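Local coordinates for protein RmpD (Hexulose-6-phosphate synthase) (Streptococcus mutans, PDB 3EXR) that is a TIM-barrel protein of the HUMPS family, built on a closed parallel beta-barrel and assembled from two copies of the same chain, at residues A[19-24]-A[49-54]; A[25-30]-A[207-212]; A[65-68]-A[73-76]. All blocks are in the same frame, centred on the assembly; numbering follows the deposited sequence.

Contact 1: A[19-24]-A[49-54]; sequences GAITAA and VEVLRS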
loop_
_atom_site.group_PDB
_atom_site.type_symbol
_atom_site.label_atom_id
_atom_site.label_comp_id
_atom_site.label_asym_id
_atom_site.label_seq_id
_atom_site.Cartn_x
_atom_site.Cartn_y
_atom_site.Cartn_z
ATOM N N GLY A 19 -7.561 16.043 10.596
ATOM C CA GLY A 19 -7.281 15.167 11.746
ATOM C C GLY A 19 -5.793 14.899 11.921
ATOM O O GLY A 19 -5.251 14.879 13.046
ATOM N N ALA A 20 -5.107 14.681 10.788
ATOM C CA ALA A 20 -3.647 14.457 10.803
ATOM C C ALA A 20 -2.899 15.686 11.298
ATOM O O ALA A 20 -2.008 15.593 12.143
ATOM C CB ALA A 20 -3.132 14.096 9.407
ATOM N N ILE A 21 -3.255 16.853 10.773
ATOM C CA ILE A 21 -2.525 18.075 11.126
ATOM C C ILE A 21 -2.794 18.425 12.587
ATOM O O ILE A 21 -1.873 18.747 13.336
ATOM C CB ILE A 21 -2.893 19.234 10.179
ATOM C CG1 ILE A 21 -2.437 18.904 8.733
ATOM C CG2 ILE A 21 -2.276 20.558 10.661
ATOM C CD1 ILE A 21 -2.867 19.904 7.688
ATOM N N THR A 22 -4.041 18.294 13.009
ATOM C CA THR A 22 -4.362 18.658 14.399
ATOM C C THR A 22 -3.649 17.731 15.373
ATOM O O THR A 22 -3.096 18.174 16.362
ATOM C CB THR A 22 -5.868 18.688 14.632
ATOM O OG1 THR A 22 -6.441 19.709 13.815
ATOM C CG2 THR A 22 -6.215 19.041 16.065
ATOM N N ALA A 23 -3.645 16.438 15.072
ATOM C CA ALA A 23 -2.967 15.471 15.956
ATOM C C ALA A 23 -1.451 15.727 15.983
ATOM O O ALA A 23 -0.806 15.688 17.057
ATOM C CB ALA A 23 -3.260 14.047 15.534
ATOM N N ALA A 24 -0.863 15.975 14.814
ATOM C CA ALA A 24 0.580 16.242 14.711
ATOM C C ALA A 24 1.011 17.437 15.527
ATOM O O ALA A 24 2.008 17.377 16.260
ATOM C CB ALA A 24 0.987 16.457 13.268
ATOM N N VAL A 49 2.900 15.505 3.645
ATOM C CA VAL A 49 4.305 15.302 4.036
ATOM C C VAL A 49 5.033 16.648 4.111
ATOM O O VAL A 49 5.778 16.919 5.038
ATOM C CB VAL A 49 5.044 14.341 3.067
ATOM C CG1 VAL A 49 6.519 14.240 3.402
ATOM C CG2 VAL A 49 4.406 12.958 3.110
ATOM N N GLU A 50 4.801 17.470 3.101
ATOM C CA GLU A 50 5.396 18.805 3.031
ATOM C C GLU A 50 4.906 19.751 4.155
ATOM O O GLU A 50 5.686 20.515 4.722
ATOM C CB GLU A 50 5.141 19.401 1.647
ATOM C CG GLU A 50 5.928 20.659 1.353
ATOM C CD GLU A 50 5.923 21.072 -0.118
ATOM O OE1 GLU A 50 5.674 20.228 -0.984
ATOM O OE2 GLU A 50 6.220 22.257 -0.392
ATOM N N VAL A 51 3.628 19.675 4.483
ATOM C CA VAL A 51 3.069 20.469 5.580
ATOM C C VAL A 51 3.746 20.053 6.891
ATOM O O VAL A 51 4.112 20.914 7.675
ATOM C CB VAL A 51 1.539 20.312 5.670
ATOM C CG1 VAL A 51 0.979 20.927 6.947
ATOM C CG2 VAL A 51 0.864 20.911 4.414
ATOM N N LEU A 52 3.915 18.755 7.086
ATOM C CA LEU A 52 4.546 18.267 8.308
ATOM C C LEU A 52 5.992 18.731 8.385
ATOM O O LEU A 52 6.454 19.100 9.451
ATOM C CB LEU A 52 4.457 16.759 8.432
ATOM C CG LEU A 52 3.055 16.203 8.611
ATOM C CD1 LEU A 52 3.051 14.701 8.488
ATOM C CD2 LEU A 52 2.469 16.631 9.967
ATOM N N ARG A 53 6.697 18.714 7.252
ATOM C CA ARG A 53 8.083 19.172 7.201
ATOM C C ARG A 53 8.206 20.644 7.551
ATOM O O ARG A 53 9.116 21.036 8.259
ATOM C CB ARG A 53 8.705 18.856 5.853
ATOM C CG ARG A 53 10.117 19.406 5.630
ATOM C CD ARG A 53 11.110 19.048 6.700
ATOM N NE ARG A 53 11.468 17.647 6.557
ATOM C CZ ARG A 53 11.778 16.819 7.544
ATOM N NH1 ARG A 53 11.732 17.231 8.797
ATOM N NH2 ARG A 53 12.078 15.555 7.262
ATOM N N SER A 54 7.258 21.441 7.086
ATOM C CA SER A 54 7.212 22.866 7.387
ATOM C C SER A 54 6.967 23.113 8.899
ATOM O O SER A 54 7.603 23.971 9.527
ATOM C CB SER A 54 6.107 23.497 6.537
ATOM O OG SER A 54 6.055 24.888 6.722
#
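Ile21 and Val51 meet as two crossed branches between helix 17-27 and helix 47-55, and one turn further along Ala24 receives a methyl of Leu52. The Ile21 side chain is extended, with CD1 anti to CA (chi2 174°), and this carries its terminal methyl across the gap to Val51 CG1 at 4.0 Å. The two side chains lie at about a right angle to each other, so the touch is between one methyl of each and not along their lengths.

The second pair is tighter. Leu52 CD2 reaches Ala24 CB at 3.6 Å, and the small alanine lets this branch come close to the helix surface. The leucine has CG anti to its carbonyl carbon (chi1 -66°), and from there CD2 is the branch that meets the alanine. The CA atoms are nearest at Ile21 and Leu52, 7.6 Å apart. Both helices belong to the outer layer of the TIM barrel, and the contact grades from the buried Ala24-Leu52 pair to the partly exposed Ile21-Val51 pair. On the barrel side of the buried pair, Leu12 of strand 7-12 touches both Ala24 and Leu52, and Ile61 of strand 60-67 also packs on Leu52. Leu48, in the turn of helix 47-55 before Val51, adds to the apolar seam by touching Ala20 and Ile21. No hydrogen bond links the two segments. Elsewhere on helix 47-55, Glu50 and Arg53 form salt bridges with Arg81 and Asp84, respectively.

Contact 2: A[25-30]-A[207-212]; sequences VSVGNE and GAARAF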
loop_
_atom_site.group_PDB
_atom_site.type_symbol
_atom_site.label_atom_id
_atom_site.label_comp_id
_atom_site.label_asym_id
_atom_site.label_seq_id
_atom_site.Cartn_x
_atom_site.Cartn_y
_atom_site.Cartn_z
ATOM N N VAL A 25 0.250 18.512 15.426
ATOM C CA VAL A 25 0.561 19.724 16.188
ATOM C C VAL A 25 0.441 19.477 17.696
ATOM O O VAL A 25 1.213 20.028 18.471
ATOM C CB VAL A 25 -0.304 20.918 15.710
ATOM C CG1 VAL A 25 -0.141 22.140 16.647
ATOM C CG2 VAL A 25 0.091 21.306 14.298
ATOM N N SER A 26 -0.503 18.625 18.103
ATOM C CA SER A 26 -0.720 18.342 19.533
ATOM C C SER A 26 0.438 17.638 20.218
ATOM O O SER A 26 0.617 17.807 21.423
ATOM C CB SER A 26 -2.019 17.552 19.756
ATOM O OG SER A 26 -1.912 16.189 19.360
ATOM N N VAL A 27 1.174 16.798 19.479
ATOM C CA VAL A 27 2.243 15.974 20.057
ATOM C C VAL A 27 3.639 16.191 19.481
ATOM O O VAL A 27 4.623 15.696 20.032
ATOM C CB VAL A 27 1.943 14.444 19.990
ATOM C CG1 VAL A 27 0.678 14.085 20.706
ATOM C CG2 VAL A 27 1.925 13.913 18.574
ATOM N N GLY A 28 3.728 16.927 18.383
ATOM C CA GLY A 28 4.960 17.041 17.613
ATOM C C GLY A 28 6.214 17.352 18.403
ATOM O O GLY A 28 7.245 16.718 18.226
ATOM N N ASN A 29 6.127 18.317 19.300
ATOM C CA ASN A 29 7.296 18.734 20.051
ATOM C C ASN A 29 7.810 17.662 21.004
ATOM O O ASN A 29 8.967 17.694 21.431
ATOM C CB ASN A 29 6.982 20.015 20.821
ATOM C CG ASN A 29 6.903 21.234 19.921
ATOM O OD1 ASN A 29 7.295 21.198 18.733
ATOM N ND2 ASN A 29 6.411 22.339 20.482
ATOM N N GLU A 30 6.941 16.723 21.349
ATOM C CA GLU A 30 7.260 15.712 22.344
ATOM C C GLU A 30 7.737 14.389 21.770
ATOM O O GLU A 30 8.193 13.525 22.518
ATOM C CB GLU A 30 6.056 15.464 23.240
ATOM C CG GLU A 30 5.521 16.714 23.932
ATOM C CD GLU A 30 6.520 17.360 24.889
ATOM O OE1 GLU A 30 7.342 16.641 25.502
ATOM O OE2 GLU A 30 6.474 18.610 25.025
ATOM N N GLY A 207 1.303 15.770 27.131
ATOM C CA GLY A 207 1.666 15.204 28.430
ATOM C C GLY A 207 1.804 13.691 28.314
ATOM O O GLY A 207 2.755 13.121 28.833
ATOM N N ALA A 208 0.891 13.050 27.575
ATOM C CA ALA A 208 0.935 11.596 27.397
ATOM C C ALA A 208 2.159 11.185 26.591
ATOM O O ALA A 208 2.839 10.225 26.946
ATOM C CB ALA A 208 -0.344 11.088 26.790
ATOM N N ALA A 209 2.483 11.968 25.569
ATOM C CA ALA A 209 3.680 11.742 24.766
ATOM C C ALA A 209 4.937 11.871 25.620
ATOM O O ALA A 209 5.812 11.002 25.576
ATOM C CB ALA A 209 3.738 12.705 23.559
ATOM N N ARG A 210 5.015 12.938 26.423
ATOM C CA ARG A 210 6.184 13.109 27.281
ATOM C C ARG A 210 6.314 11.990 28.317
ATOM O O ARG A 210 7.434 11.583 28.619
ATOM C CB ARG A 210 6.158 14.469 27.968
ATOM C CG ARG A 210 7.448 14.785 28.660
ATOM C CD ARG A 210 7.351 16.085 29.420
ATOM N NE ARG A 210 7.263 17.182 28.464
ATOM C CZ ARG A 210 6.996 18.443 28.792
ATOM N NH1 ARG A 210 6.831 18.782 30.062
ATOM N NH2 ARG A 210 6.922 19.367 27.867
ATOM N N ALA A 211 5.197 11.518 28.876
ATOM C CA ALA A 211 5.245 10.440 29.885
ATOM C C ALA A 211 5.771 9.152 29.258
ATOM O O ALA A 211 6.528 8.416 29.877
ATOM C CB ALA A 211 3.899 10.212 30.483
ATOM N N PHE A 212 5.393 8.916 27.998
ATOM C CA PHE A 212 5.819 7.735 27.272
ATOM C C PHE A 212 7.341 7.813 27.065
ATOM O O PHE A 212 8.063 6.849 27.348
ATOM C CB PHE A 212 5.064 7.693 25.932
ATOM C CG PHE A 212 5.103 6.365 25.219
ATOM C CD1 PHE A 212 3.957 5.590 25.121
ATOM C CD2 PHE A 212 6.239 5.955 24.546
ATOM C CE1 PHE A 212 3.977 4.381 24.420
ATOM C CE2 PHE A 212 6.262 4.744 23.846
ATOM C CZ PHE A 212 5.115 3.967 23.785
#
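Glu30 CA and Arg210 CA, 5.7 Å apart, are the closest pair of CA atoms between segment 25-30, whose residues 28-30 keep helical torsions, and the regular helix that carries 207-212. The side chains of these two residues form a two-pronged salt bridge. Arg210 presents its guanidinium side-on: NE donates to Glu30 OE1 at 3.0 Å, and NH2 donates to Glu30 OE2, also at 3.0 Å. The first bond is nearly straight, with an N-H...O angle of 169°, and OE1 lies in the guanidinium plane; the second is more bent, and OE2 is tilted somewhat from that plane. The flat groups are not coplanar. Their planes stand 54° apart, and both carboxylate oxygens are met from above the plane of the carboxylate.

The Arg210 chain leaves its helix extended and then bends at chi3 (-69°), which swings NE round to OE1. Glu30 is bent at chi2, which brings OE1 close to the aliphatic part of the arginine, 3.5 Å from Arg210 CB; the two side chains cross at a slant. With two bonds at one edge, each group limits the rotation of the other.

Nearer the barrel the contact turns apolar. Glu30 CB rests on Ala209 CB at 3.6 Å, and Val27 CB approaches the same methyl more loosely at 4.4 Å. Ile199 of helix 197-200 packs against both Val27 and Ala209. Val27 also touches Pro205, in the first turn of helix 205-220, and Val10 of strand 7-12. Helix 17-27 comes after the first strand of the barrel, and helix 205-220 after the last strand and the short helix 197-200, so this pairing belongs to the closure of the TIM barrel, where the two ends of the fold meet.

Contact 3: A[65-68]-A[73-76]; sequences TKCA and TVAK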
loop_
_atom_site.group_PDB
_atom_site.type_symbol
_atom_site.label_atom_id
_atom_site.label_comp_id
_atom_site.label_asym_id
_atom_site.label_seq_id
_atom_site.Cartn_x
_atom_site.Cartn_y
_atom_site.Cartn_z
ATOM N N THR A 65 3.833 4.792 2.805
ATOM C CA THR A 65 3.148 4.438 1.560
ATOM C C THR A 65 2.928 2.934 1.382
ATOM O O THR A 65 2.159 2.521 0.523
ATOM C CB THR A 65 3.931 4.908 0.329
ATOM O OG1 THR A 65 5.233 4.321 0.348
ATOM C CG2 THR A 65 4.140 6.395 0.358
ATOM N N LYS A 66 3.627 2.106 2.159
ATOM C CA LYS A 66 3.549 0.648 2.018
ATOM C C LYS A 66 3.716 0.277 0.548
ATOM O O LYS A 66 2.997 -0.568 -0.009
ATOM C CB LYS A 66 2.254 0.110 2.621
ATOM C CG LYS A 66 2.248 0.254 4.146
ATOM C CD LYS A 66 1.048 -0.412 4.806
ATOM C CE LYS A 66 1.135 -0.420 6.339
ATOM N NZ LYS A 66 1.252 0.950 6.959
ATOM N N CYS A 67 4.680 0.957 -0.069
ATOM C CA CYS A 67 4.966 0.823 -1.497
ATOM C C CYS A 67 5.237 -0.615 -1.928
ATOM O O CYS A 67 6.062 -1.313 -1.328
ATOM C CB CYS A 67 6.138 1.722 -1.851
ATOM S SG CYS A 67 6.735 1.537 -3.492
ATOM N N ALA A 68 4.499 -1.051 -2.950
ATOM C CA ALA A 68 4.629 -2.408 -3.502
ATOM C C ALA A 68 5.311 -2.452 -4.862
ATOM O O ALA A 68 5.789 -3.517 -5.249
ATOM C CB ALA A 68 3.264 -3.078 -3.620
ATOM N N THR A 73 9.672 5.874 -8.239
ATOM C CA THR A 73 8.723 6.961 -8.403
ATOM C C THR A 73 8.069 7.346 -7.094
ATOM O O THR A 73 8.026 8.519 -6.750
ATOM C CB THR A 73 7.639 6.577 -9.467
ATOM O OG1 THR A 73 8.275 6.344 -10.727
ATOM C CG2 THR A 73 6.596 7.692 -9.661
ATOM N N VAL A 74 7.587 6.369 -6.340
ATOM C CA VAL A 74 6.872 6.666 -5.085
ATOM C C VAL A 74 7.867 7.278 -4.052
ATOM O O VAL A 74 7.540 8.251 -3.346
ATOM C CB VAL A 74 6.121 5.402 -4.556
ATOM C CG1 VAL A 74 5.477 5.654 -3.155
ATOM C CG2 VAL A 74 5.101 4.860 -5.594
ATOM N N ALA A 75 9.079 6.728 -3.997
ATOM C CA ALA A 75 10.130 7.266 -3.113
ATOM C C ALA A 75 10.504 8.679 -3.486
ATOM O O ALA A 75 10.537 9.561 -2.639
ATOM C CB ALA A 75 11.357 6.374 -3.112
ATOM N N LYS A 76 10.779 8.916 -4.770
ATOM C CA LYS A 76 11.041 10.288 -5.239
ATOM C C LYS A 76 9.895 11.233 -4.927
ATOM O O LYS A 76 10.119 12.344 -4.443
ATOM C CB LYS A 76 11.390 10.352 -6.725
ATOM C CG LYS A 76 11.796 11.752 -7.188
ATOM C CD LYS A 76 11.936 11.855 -8.696
ATOM C CE LYS A 76 12.761 13.086 -9.086
ATOM N NZ LYS A 76 12.886 13.162 -10.582
#
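In the beta-alpha-beta unit formed by strand 60-67, helix 71-79 and strand 85-89, Thr65 and Cys67 at the C-terminal end of strand 60-67 pack against Val74 of the helix. Thr65 and Val74 reach toward each other tip to tip: Val74 CG1 lies 3.8 Å from Thr65 OG1 and 3.8 Å from Thr65 CG2, meeting both branches of the threonine at once. Cys67 adds a second touch, its SG 4.1 Å from Val74 CB, while Cys67 CB stands 4.2 Å from Val74 CG1. The CB of Val74 faces the strand, and CG1, anti to the backbone N (chi1 174°), is the methyl that meets the threonine.

The arrangement is that of a right-handed crossover in a TIM barrel, in which the helix packs on the outside of the two parallel strands it connects; Met86 of strand 85-89 touches Thr65, Cys67 and Val74 alike. Thr65 OG1 also makes a weak hydrogen bond to Thr87 O. The second subunit approaches the same buried cluster, with its Leu42 packing on Thr65 and its Val39 on Val74.

In the fold
All three contacts belong to one TIM barrel. Contacts 1 and 2 share helix 17-27, which packs on helix 47-55 in the former and on helix 205-220 in the latter; their centres are 14 Å apart. Along the chain these two cross, whereas contact 3 comes after contact 1 and is nested within the long loop closed by contact 2. Helix 47-55 leads directly into strand 60-67, so contacts 1 and 3 are linked in sequence, their centres 19 Å apart. Contacts 2 and 3 lie on opposite sides of the chain's centre, 28 Å between centres: one joins the ends of the barrel, the other borders the second subunit.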